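DyP (Bjerkandera adusta, PDB 3VXJ) is a heme b dye-decolorizing peroxidase that probably uses peroxide to oxidise its substrates and is captured here with 2,6-dimethoxyphenol bound. Local coordinates at residues A[291-296]-A[301-306]; A[133-138]-A[146-151]; A[394-399]-A[416-421]. One frame throughout, in Å; residues are numbered along the deposited sequence.

How the interactions relate
Interaction 2 joins a helix to a strand in the N-terminal part of the chain; it is partly buried, far from the annotated sites, and relies on methyl groups and one glutamine amide. Interactions 1 and 3 lie nearer the heme, and the nearest atoms of these two contacts are about 8 Å apart. Interaction 1 closes a loop with a salt bridge and a water near the surface, and with cysteine and aromatic groups deeper in. Interaction 3 is buried and mainly aliphatic, and two of its side chains also line the heme pocket. Interactions 1 and 2 lie on opposite sides of the chain's centre, their own centres about 45 Å apart.

Interaction 1: A[291-296]-A[301-306]; sequences FDYSDT and TRCPFG
Thr-296 OG1 is gripped twice: a water donates to it, and it is hydrogen-bonded to the carbonyl oxygen of Asp-299. That water, 2.7 Å from Thr-296 OG1, accepts in turn from the backbone N of Arg-302 at 2.9 Å, so a single solvent molecule ties the two sides of the loop together. With OG1 anti to its own backbone nitrogen (chi1 -170°), the threonine presents hydroxyl and CB to Arg-302 CB. Beside it, Asp-295 OD2 forms a salt bridge with Arg-302 NE at 3.0 Å. The pairing is not a flat, two-pronged one: the planes of carboxylate and guanidinium stand 56° apart, and NE does the work while Arg-302 NH2 is taken by the carbonyl oxygen of Asp-271. Deeper in, Cys-303 SG approaches the Tyr-293 ring obliquely, 4.0 Å from CE1, as a sulfur-aromatic contact. The carbonyl oxygen of Thr-296 lies near the plane of the Phe-305 ring, 3.9 Å from CE1 at its edge, and also accepts from Arg-310 NH2 in helix 308-312. A type I beta turn, closed by Thr-296 N to Tyr-293 O, overlaps an Asx turn in which Asp-292 OD1 accepts from Ser-294 N. The whole is a turn-rich loop leading into the helix that begins with the axial heme ligand His-308, and its Phe-291 and Asp-292 line a 2,6-dimethoxyphenol pocket.

Interaction 2: A[133-138]-A[146-151]; sequences QFTDDI and ITQVQA
Ile-146 opens the strand with its CD1 methyl set 3.9 Å from CG2 of Ile-138 on the facing helix. CG1 of Ile-146 lies between the backbone nitrogen and carbonyl carbon (chi1 67°), and the extended second torsion carries CD1 out to meet the helix; the two isoleucines cross at about a right angle, branch methyl against chain end. Phe-29 of the neighbouring strand and Phe-37 of helix 34-48 also touch Ile-146, while Ile-138 reaches Tyr-44, Phe-121 and Ile-123. Two residues along, Gln-148 again points toward the helix. Its side chain is extended beyond CG and ends against two methyl groups of the helix: OE1 stands 3.7 Å from Thr-135 CG2, and NE2 is 4.3 Å from Ile-138 CG2. The amide nitrogen is satisfied by Ser-139 OG, just past Ile-138 on the helix. Thr-135 OG1 is hydrogen-bonded to Leu-131 O and Arg-25 NH1, while its CG2 faces the glutamine. At Val-149 and Gln-150 a classic beta bulge opposite Phe-28 interrupts the strand's regular pairing.

Helix 128-142 links strand 119-125 to strand 146-155, which lie parallel on the two sides of strand 23-31, making a beta-alpha-beta crossover within a ferredoxin-like alpha+beta domain. The axes of helix segment 133-138 and strand segment 146-151 approach to 11.4 Å, their N-to-C directions 142° apart. No hydrogen bond joins the two segments directly. The contact is therefore one of van der Waals touch, an isoleucine pair plus a glutamine amide against methyls, with its polar ends bonded to Ser-139 and Leu-131 of the helix and to Arg-25 of strand 23-31.

Interaction 3: A[394-399]-A[416-421]; sequences IGQTTP and VPLFVI. With HEM (protoporphyrin IX containing Fe), chain B.
Ile-394 CG2 serves two partners at equal range, Val-420 CG1 and the vinyl carbon CAB of the heme, each 3.7 Å away, so one methyl joins loop, strand and cofactor. This is the proximal wall of the heme pocket in a DyP-type peroxidase: Ile-394 lies on the side of the porphyrin bearing the axial His-308, and Val-420 begins strand 420-430 of the antiparallel sheet near the heme. The two side chains run side by side and point the same way, toward the porphyrin. Val-420 lays both branches on the vinyl group, CG1 being 3.7 Å from CBB. Ile-394 CG1 sits between backbone N and carbonyl carbon (chi1 47°), which turns it to pyrrole ring C, 3.9 Å from the methyl CMC. Together they would restrict movement of the vinyl group from this side.

Farther from the heme, Leu-418 turns its two methyls to the 394-399 loop. CD1 approaches Gly-395 O, an oxygen already bonded to Arg-400 NH2, and CD2 comes near the amide oxygen of Gln-396, the side chains crossing at a slant. The Gln-396 amide is pinned at both ends, because NE2 is hydrogen-bonded to Asp-103 OD1 and to Leu-101 O. No direct hydrogen bond links the two segments; instead one water donates both its hydrogens across the gap, to Gln-396 OE1 at 2.9 Å and to the carbonyl oxygen of Val-420 at 2.7 Å.

Interaction 1: A[291-296]-A[301-306]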
loop_
_atom_site.group_PDB
_atom_site.type_symbol
_atom_site.label_atom_id
_atom_site.label_comp_id
_atom_site.label_asym_id
_atom_site.label_seq_id
_atom_site.Cartn_x
_atom_site.Cartn_y
_atom_site.Cartn_z
ATOM N N PHE A 291 -11.716 10.219 13.430
ATOM C CA PHE A 291 -12.496 9.188 14.107
ATOM C C PHE A 291 -11.506 8.174 14.645
ATOM O O PHE A 291 -10.369 8.083 14.153
ATOM C CB PHE A 291 -13.481 8.501 13.145
ATOM C CG PHE A 291 -12.810 7.734 12.028
ATOM C CD1 PHE A 291 -12.550 6.367 12.151
ATOM C CD2 PHE A 291 -12.399 8.387 10.875
ATOM C CE1 PHE A 291 -11.910 5.665 11.127
ATOM C CE2 PHE A 291 -11.753 7.687 9.841
ATOM C CZ PHE A 291 -11.515 6.327 9.979
ATOM N N ASP A 292 -11.921 7.404 15.641
ATOM C CA ASP A 292 -11.006 6.441 16.252
ATOM C C ASP A 292 -11.667 5.146 16.728
ATOM O O ASP A 292 -11.032 4.365 17.420
ATOM C CB ASP A 292 -10.205 7.089 17.396
ATOM C CG ASP A 292 -11.087 7.592 18.536
ATOM O OD1 ASP A 292 -12.315 7.364 18.507
ATOM O OD2 ASP A 292 -10.542 8.219 19.472
ATOM N N TYR A 293 -12.931 4.936 16.349
ATOM C CA TYR A 293 -13.761 3.798 16.790
ATOM C C TYR A 293 -14.167 3.851 18.266
ATOM O O TYR A 293 -14.826 2.930 18.741
ATOM C CB TYR A 293 -13.157 2.411 16.422
ATOM C CG TYR A 293 -12.680 2.332 14.994
ATOM C CD1 TYR A 293 -13.576 2.501 13.942
ATOM C CD2 TYR A 293 -11.330 2.109 14.690
ATOM C CE1 TYR A 293 -13.148 2.462 12.630
ATOM C CE2 TYR A 293 -10.890 2.064 13.371
ATOM C CZ TYR A 293 -11.813 2.244 12.349
ATOM O OH TYR A 293 -11.425 2.227 11.027
ATOM N N SER A 294 -13.819 4.925 18.986
ATOM C CA SER A 294 -14.175 5.017 20.414
ATOM C C SER A 294 -15.685 5.039 20.641
ATOM O O SER A 294 -16.152 4.721 21.734
ATOM C CB SER A 294 -13.520 6.216 21.099
ATOM O OG SER A 294 -14.022 7.425 20.588
ATOM N N ASP A 295 -16.442 5.384 19.599
ATOM C CA ASP A 295 -17.903 5.355 19.654
ATOM C C ASP A 295 -18.517 4.008 19.235
ATOM O O ASP A 295 -19.738 3.902 19.098
ATOM C CB ASP A 295 -18.481 6.484 18.787
ATOM C CG ASP A 295 -18.200 6.301 17.291
ATOM O OD1 ASP A 295 -17.524 5.321 16.915
ATOM O OD2 ASP A 295 -18.667 7.149 16.492
ATOM N N THR A 296 -17.674 3.005 18.989
ATOM C CA THR A 296 -18.141 1.716 18.486
ATOM C C THR A 296 -17.186 0.575 18.879
ATOM O O THR A 296 -16.980 -0.384 18.129
ATOM C CB THR A 296 -18.427 1.777 16.937
ATOM O OG1 THR A 296 -19.103 0.587 16.503
ATOM C CG2 THR A 296 -17.150 1.999 16.119
ATOM N N THR A 301 -22.725 -1.593 14.927
ATOM C CA THR A 301 -23.629 -0.779 14.116
ATOM C C THR A 301 -22.905 0.285 13.299
ATOM O O THR A 301 -23.145 0.422 12.098
ATOM C CB THR A 301 -24.728 -0.136 14.943
ATOM O OG1 THR A 301 -25.548 -1.185 15.454
ATOM C CG2 THR A 301 -25.588 0.807 14.073
ATOM N N ARG A 302 -22.011 1.027 13.935
ATOM C CA ARG A 302 -21.338 2.096 13.204
ATOM C C ARG A 302 -20.256 1.581 12.255
ATOM O O ARG A 302 -20.047 2.160 11.199
ATOM C CB ARG A 302 -20.784 3.147 14.165
ATOM C CG ARG A 302 -21.871 3.851 14.962
ATOM C CD ARG A 302 -21.343 5.026 15.778
ATOM N NE ARG A 302 -21.071 6.184 14.934
ATOM C CZ ARG A 302 -21.965 7.111 14.598
ATOM N NH1 ARG A 302 -23.213 7.030 15.015
ATOM N NH2 ARG A 302 -21.608 8.122 13.814
ATOM N N CYS A 303 -19.560 0.514 12.638
ATOM C CA CYS A 303 -18.500 -0.074 11.802
ATOM C C CYS A 303 -18.269 -1.519 12.217
ATOM O O CYS A 303 -18.114 -1.786 13.412
ATOM C CB CYS A 303 -17.187 0.712 11.965
ATOM S SG CYS A 303 -15.875 0.230 10.820
ATOM N N PRO A 304 -18.212 -2.462 11.244
ATOM C CA PRO A 304 -17.822 -3.826 11.639
ATOM C C PRO A 304 -16.433 -3.876 12.268
ATOM O O PRO A 304 -15.574 -3.043 11.951
ATOM C CB PRO A 304 -17.827 -4.604 10.312
ATOM C CG PRO A 304 -18.697 -3.770 9.379
ATOM C CD PRO A 304 -18.412 -2.350 9.782
ATOM N N PHE A 305 -16.214 -4.853 13.137
ATOM C CA PHE A 305 -14.894 -5.033 13.738
ATOM C C PHE A 305 -13.843 -5.408 12.696
ATOM O O PHE A 305 -12.667 -5.075 12.862
ATOM C CB PHE A 305 -14.913 -6.099 14.836
ATOM C CG PHE A 305 -15.849 -5.797 15.979
ATOM C CD1 PHE A 305 -15.872 -4.540 16.583
ATOM C CD2 PHE A 305 -16.679 -6.800 16.488
ATOM C CE1 PHE A 305 -16.735 -4.274 17.651
ATOM C CE2 PHE A 305 -17.545 -6.536 17.545
ATOM C CZ PHE A 305 -17.562 -5.276 18.129
ATOM N N GLY A 306 -14.273 -6.081 11.627
ATOM C CA GLY A 306 -13.377 -6.645 10.615
ATOM C C GLY A 306 -13.276 -5.898 9.287
ATOM O O GLY A 306 -12.692 -6.425 8.339
HETATM O O HOH W 1 -21.825 0.725 16.849
#

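Interaction 2: A[133-138]-A[146-151]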
loop_
_atom_site.group_PDB
_atom_site.type_symbol
_atom_site.label_atom_id
_atom_site.label_comp_id
_atom_site.label_asym_id
_atom_site.label_seq_id
_atom_site.Cartn_x
_atom_site.Cartn_y
_atom_site.Cartn_z
ATOM N N GLN A 133 10.126 7.454 -21.876
ATOM C CA GLN A 133 11.330 8.274 -22.001
ATOM C C GLN A 133 12.283 8.032 -20.833
ATOM O O GLN A 133 13.487 7.865 -21.034
ATOM C CB GLN A 133 10.977 9.757 -22.110
ATOM C CG GLN A 133 10.249 10.119 -23.400
ATOM C CD GLN A 133 9.876 11.582 -23.472
ATOM O OE1 GLN A 133 10.577 12.445 -22.937
ATOM N NE2 GLN A 133 8.771 11.869 -24.143
ATOM N N PHE A 134 11.743 7.958 -19.618
ATOM C CA PHE A 134 12.584 7.749 -18.442
ATOM C C PHE A 134 13.078 6.317 -18.283
ATOM O O PHE A 134 14.160 6.100 -17.725
ATOM C CB PHE A 134 11.898 8.289 -17.184
ATOM C CG PHE A 134 12.025 9.778 -17.047
ATOM C CD1 PHE A 134 11.240 10.632 -17.827
ATOM C CD2 PHE A 134 12.964 10.335 -16.177
ATOM C CE1 PHE A 134 11.371 12.019 -17.732
ATOM C CE2 PHE A 134 13.102 11.730 -16.071
ATOM C CZ PHE A 134 12.305 12.566 -16.848
ATOM N N THR A 135 12.324 5.357 -18.816
ATOM C CA THR A 135 12.783 3.965 -18.886
ATOM C C THR A 135 13.939 3.853 -19.892
ATOM O O THR A 135 14.963 3.216 -19.615
ATOM C CB THR A 135 11.632 3.017 -19.277
ATOM O OG1 THR A 135 10.592 3.105 -18.299
ATOM C CG2 THR A 135 12.107 1.571 -19.330
ATOM N N ASP A 136 13.795 4.500 -21.047
ATOM C CA ASP A 136 14.865 4.520 -22.040
ATOM C C ASP A 136 16.128 5.196 -21.486
ATOM O O ASP A 136 17.246 4.794 -21.816
ATOM C CB ASP A 136 14.404 5.223 -23.318
ATOM C CG ASP A 136 13.393 4.407 -24.112
ATOM O OD1 ASP A 136 13.143 3.220 -23.792
ATOM O OD2 ASP A 136 12.842 4.968 -25.078
ATOM N N ASP A 137 15.944 6.215 -20.645
ATOM C CA ASP A 137 17.058 6.901 -19.985
ATOM C C ASP A 137 17.798 5.954 -19.039
ATOM O O ASP A 137 19.027 5.953 -18.991
ATOM C CB ASP A 137 16.547 8.146 -19.248
ATOM C CG ASP A 137 17.639 8.873 -18.490
ATOM O OD1 ASP A 137 18.559 9.423 -19.133
ATOM O OD2 ASP A 137 17.562 8.937 -17.251
ATOM N N ILE A 138 17.051 5.124 -18.314
ATOM C CA ILE A 138 17.675 4.066 -17.514
ATOM C C ILE A 138 18.463 3.095 -18.405
ATOM O O ILE A 138 19.612 2.775 -18.109
ATOM C CB ILE A 138 16.639 3.311 -16.653
ATOM C CG1 ILE A 138 16.127 4.241 -15.551
ATOM C CG2 ILE A 138 17.250 2.018 -16.065
ATOM C CD1 ILE A 138 14.875 3.770 -14.856
ATOM N N ILE A 146 22.659 -3.953 -16.275
ATOM C CA ILE A 146 21.418 -4.517 -15.743
ATOM C C ILE A 146 20.628 -5.257 -16.815
ATOM O O ILE A 146 20.823 -5.045 -18.020
ATOM C CB ILE A 146 20.480 -3.446 -15.097
ATOM C CG1 ILE A 146 19.921 -2.476 -16.149
ATOM C CG2 ILE A 146 21.177 -2.729 -13.931
ATOM C CD1 ILE A 146 18.919 -1.469 -15.601
ATOM N N THR A 147 19.749 -6.143 -16.356
ATOM C CA THR A 147 18.700 -6.708 -17.196
ATOM C C THR A 147 17.376 -6.322 -16.558
ATOM O O THR A 147 17.156 -6.536 -15.359
ATOM C CB THR A 147 18.807 -8.243 -17.315
ATOM O OG1 THR A 147 20.023 -8.581 -17.993
ATOM C CG2 THR A 147 17.634 -8.820 -18.106
ATOM N N GLN A 148 16.504 -5.725 -17.356
ATOM C CA GLN A 148 15.170 -5.381 -16.908
ATOM C C GLN A 148 14.305 -6.630 -17.059
ATOM O O GLN A 148 14.008 -7.064 -18.179
ATOM C CB GLN A 148 14.645 -4.187 -17.708
ATOM C CG GLN A 148 15.467 -2.914 -17.457
ATOM C CD GLN A 148 15.169 -1.783 -18.421
ATOM O OE1 GLN A 148 14.016 -1.536 -18.778
ATOM N NE2 GLN A 148 16.215 -1.075 -18.834
ATOM N N VAL A 149 13.953 -7.234 -15.927
ATOM C CA VAL A 149 13.277 -8.537 -15.910
ATOM C C VAL A 149 11.755 -8.425 -15.975
ATOM O O VAL A 149 11.068 -9.383 -16.357
ATOM C CB VAL A 149 13.729 -9.419 -14.705
ATOM C CG1 VAL A 149 15.221 -9.745 -14.817
ATOM C CG2 VAL A 149 13.429 -8.746 -13.358
ATOM N N GLN A 150 11.234 -7.257 -15.600
ATOM C CA GLN A 150 9.797 -6.986 -15.661
ATOM C C GLN A 150 9.548 -5.514 -15.411
ATOM O O GLN A 150 10.228 -4.894 -14.594
ATOM C CB GLN A 150 9.052 -7.816 -14.608
ATOM C CG GLN A 150 7.551 -7.546 -14.474
ATOM C CD GLN A 150 6.755 -8.071 -15.643
ATOM O OE1 GLN A 150 6.743 -7.473 -16.719
ATOM N NE2 GLN A 150 6.072 -9.191 -15.441
ATOM N N ALA A 151 8.575 -4.956 -16.116
ATOM C CA ALA A 151 8.059 -3.636 -15.792
ATOM C C ALA A 151 6.570 -3.766 -15.525
ATOM O O ALA A 151 5.845 -4.364 -16.324
ATOM C CB ALA A 151 8.325 -2.668 -16.920
#

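Interaction 3: A[394-399]-A[416-421]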
loop_
_atom_site.group_PDB
_atom_site.type_symbol
_atom_site.label_atom_id
_atom_site.label_comp_id
_atom_site.label_asym_id
_atom_site.label_seq_id
_atom_site.Cartn_x
_atom_site.Cartn_y
_atom_site.Cartn_z
ATOM N N ILE A 394 -8.534 -8.100 1.967
ATOM C CA ILE A 394 -7.222 -8.755 1.808
ATOM C C ILE A 394 -6.892 -9.843 2.834
ATOM O O ILE A 394 -5.810 -10.402 2.795
ATOM C CB ILE A 394 -6.025 -7.750 1.617
ATOM C CG1 ILE A 394 -6.056 -6.607 2.629
ATOM C CG2 ILE A 394 -5.998 -7.211 0.179
ATOM C CD1 ILE A 394 -5.553 -6.992 4.007
ATOM N N GLY A 395 -7.814 -10.171 3.734
ATOM C CA GLY A 395 -7.584 -11.289 4.657
ATOM C C GLY A 395 -7.475 -12.603 3.900
ATOM O O GLY A 395 -8.244 -12.858 2.967
ATOM N N GLN A 396 -6.536 -13.462 4.289
ATOM C CA GLN A 396 -6.278 -14.666 3.480
ATOM C C GLN A 396 -6.586 -16.036 4.090
ATOM O O GLN A 396 -6.550 -17.060 3.394
ATOM C CB GLN A 396 -4.896 -14.601 2.839
ATOM C CG GLN A 396 -4.863 -13.537 1.753
ATOM C CD GLN A 396 -3.668 -13.648 0.858
ATOM O OE1 GLN A 396 -3.808 -13.792 -0.358
ATOM N NE2 GLN A 396 -2.479 -13.578 1.440
ATOM N N THR A 397 -6.898 -16.046 5.374
ATOM C CA THR A 397 -7.237 -17.254 6.112
ATOM C C THR A 397 -8.535 -17.855 5.582
ATOM O O THR A 397 -9.493 -17.122 5.303
ATOM C CB THR A 397 -7.437 -16.862 7.577
ATOM O OG1 THR A 397 -6.294 -16.122 8.029
ATOM C CG2 THR A 397 -7.673 -18.068 8.469
ATOM N N THR A 398 -8.572 -19.182 5.463
ATOM C CA THR A 398 -9.789 -19.876 5.047
ATOM C C THR A 398 -10.385 -20.671 6.208
ATOM O O THR A 398 -9.644 -21.280 6.983
ATOM C CB THR A 398 -9.543 -20.812 3.853
ATOM O OG1 THR A 398 -8.562 -21.788 4.207
ATOM C CG2 THR A 398 -9.062 -20.030 2.634
ATOM N N PRO A 399 -11.727 -20.668 6.337
ATOM C CA PRO A 399 -12.669 -19.962 5.466
ATOM C C PRO A 399 -12.617 -18.448 5.671
ATOM O O PRO A 399 -12.328 -17.983 6.779
ATOM C CB PRO A 399 -14.030 -20.507 5.913
ATOM C CG PRO A 399 -13.828 -20.872 7.335
ATOM C CD PRO A 399 -12.431 -21.429 7.386
ATOM N N VAL A 416 -16.766 -14.750 2.223
ATOM C CA VAL A 416 -16.519 -13.834 1.120
ATOM C C VAL A 416 -15.491 -14.448 0.162
ATOM O O VAL A 416 -14.392 -14.803 0.586
ATOM C CB VAL A 416 -16.031 -12.472 1.668
ATOM C CG1 VAL A 416 -15.837 -11.471 0.539
ATOM C CG2 VAL A 416 -17.021 -11.921 2.701
ATOM N N PRO A 417 -15.844 -14.591 -1.130
ATOM C CA PRO A 417 -14.828 -15.029 -2.097
ATOM C C PRO A 417 -13.645 -14.063 -2.100
ATOM O O PRO A 417 -13.830 -12.868 -1.856
ATOM C CB PRO A 417 -15.558 -14.935 -3.443
ATOM C CG PRO A 417 -17.000 -15.005 -3.116
ATOM C CD PRO A 417 -17.141 -14.330 -1.778
ATOM N N LEU A 418 -12.445 -14.560 -2.385
ATOM C CA LEU A 418 -11.287 -13.676 -2.481
ATOM C C LEU A 418 -11.341 -12.886 -3.789
ATOM O O LEU A 418 -11.387 -13.468 -4.876
ATOM C CB LEU A 418 -9.981 -14.469 -2.369
ATOM C CG LEU A 418 -8.670 -13.674 -2.230
ATOM C CD1 LEU A 418 -8.640 -12.715 -1.037
ATOM C CD2 LEU A 418 -7.469 -14.625 -2.175
ATOM N N PHE A 419 -11.360 -11.559 -3.679
ATOM C CA PHE A 419 -11.424 -10.682 -4.849
ATOM C C PHE A 419 -10.084 -10.013 -5.158
ATOM O O PHE A 419 -9.974 -9.239 -6.122
ATOM C CB PHE A 419 -12.483 -9.594 -4.657
ATOM C CG PHE A 419 -13.846 -10.112 -4.320
ATOM C CD1 PHE A 419 -14.535 -10.927 -5.212
ATOM C CD2 PHE A 419 -14.453 -9.756 -3.128
ATOM C CE1 PHE A 419 -15.815 -11.404 -4.902
ATOM C CE2 PHE A 419 -15.734 -10.227 -2.808
ATOM C CZ PHE A 419 -16.406 -11.048 -3.695
ATOM N N VAL A 420 -9.087 -10.302 -4.327
ATOM C CA VAL A 420 -7.759 -9.713 -4.437
ATOM C C VAL A 420 -6.760 -10.861 -4.461
ATOM O O VAL A 420 -6.642 -11.608 -3.494
ATOM C CB VAL A 420 -7.448 -8.768 -3.250
ATOM C CG1 VAL A 420 -6.021 -8.243 -3.348
ATOM C CG2 VAL A 420 -8.444 -7.599 -3.208
ATOM N N ILE A 421 -6.059 -11.013 -5.578
ATOM C CA ILE A 421 -5.189 -12.158 -5.795
ATOM C C ILE A 421 -3.732 -11.699 -5.844
ATOM O O ILE A 421 -3.361 -10.946 -6.746
ATOM C CB ILE A 421 -5.518 -12.855 -7.135
ATOM C CG1 ILE A 421 -7.023 -13.148 -7.264
ATOM C CG2 ILE A 421 -4.686 -14.126 -7.308
ATOM C CD1 ILE A 421 -7.581 -14.156 -6.264
HETATM C CHA HEM B . -6.676 1.943 3.612
HETATM C CHB HEM B . -7.897 -0.307 -0.489
HETATM C CHC HEM B . -4.557 -3.708 0.329
HETATM C CHD HEM B . -3.292 -1.459 4.417
HETATM C C1A HEM B . -7.319 1.612 2.451
HETATM C C2A HEM B . -8.442 2.324 1.883
HETATM C C3A HEM B . -8.784 1.688 0.748
HETATM C C4A HEM B . -7.870 0.585 0.559
HETATM C CMA HEM B . -9.918 2.056 -0.227
HETATM C CAA HEM B . -9.136 3.540 2.537
HETATM C CBA HEM B . -8.542 4.903 2.175
HETATM C CGA HEM B . -7.207 5.184 2.823
HETATM O O1A HEM B . -7.133 5.401 4.052
HETATM O O2A HEM B . -6.190 5.223 2.076
HETATM C C1B HEM B . -7.091 -1.418 -0.639
HETATM C C2B HEM B . -7.136 -2.352 -1.743
HETATM C C3B HEM B . -6.203 -3.297 -1.518
HETATM C C4B HEM B . -5.543 -2.966 -0.272
HETATM C CMB HEM B . -8.120 -2.242 -2.929
HETATM C CAB HEM B . -5.828 -4.508 -2.398
HETATM C CBB HEM B . -6.063 -4.532 -3.712
HETATM C C1C HEM B . -3.959 -3.417 1.529
HETATM C C2C HEM B . -2.961 -4.229 2.198
HETATM C C3C HEM B . -2.620 -3.614 3.341
HETATM C C4C HEM B . -3.392 -2.392 3.416
HETATM C CMC HEM B . -2.410 -5.555 1.639
HETATM C CAC HEM B . -1.591 -4.050 4.417
HETATM C CBC HEM B . -1.427 -5.336 4.756
HETATM C C1D HEM B . -4.038 -0.314 4.528
HETATM C C2D HEM B . -3.819 0.686 5.544
HETATM C C3D HEM B . -4.869 1.726 5.303
HETATM C C4D HEM B . -5.621 1.268 4.162
HETATM C CMD HEM B . -2.772 0.726 6.669
HETATM C CAD HEM B . -5.058 2.989 6.157
HETATM C CBD HEM B . -5.855 2.587 7.394
HETATM C CGD HEM B . -6.056 3.752 8.326
HETATM O O1D HEM B . -7.231 3.997 8.712
HETATM O O2D HEM B . -5.067 4.427 8.688
HETATM N NA HEM B . -7.018 0.552 1.634
HETATM N NB HEM B . -6.126 -1.838 0.269
HETATM N NC HEM B . -4.222 -2.325 2.324
HETATM N ND HEM B . -5.092 0.072 3.703
HETATM FE FE HEM B . -5.661 -0.929 2.012
HETATM O O HOH W 2 -5.291 -11.377 -1.143
HETATM O O HOH W 3 -4.385 0.227 1.010
#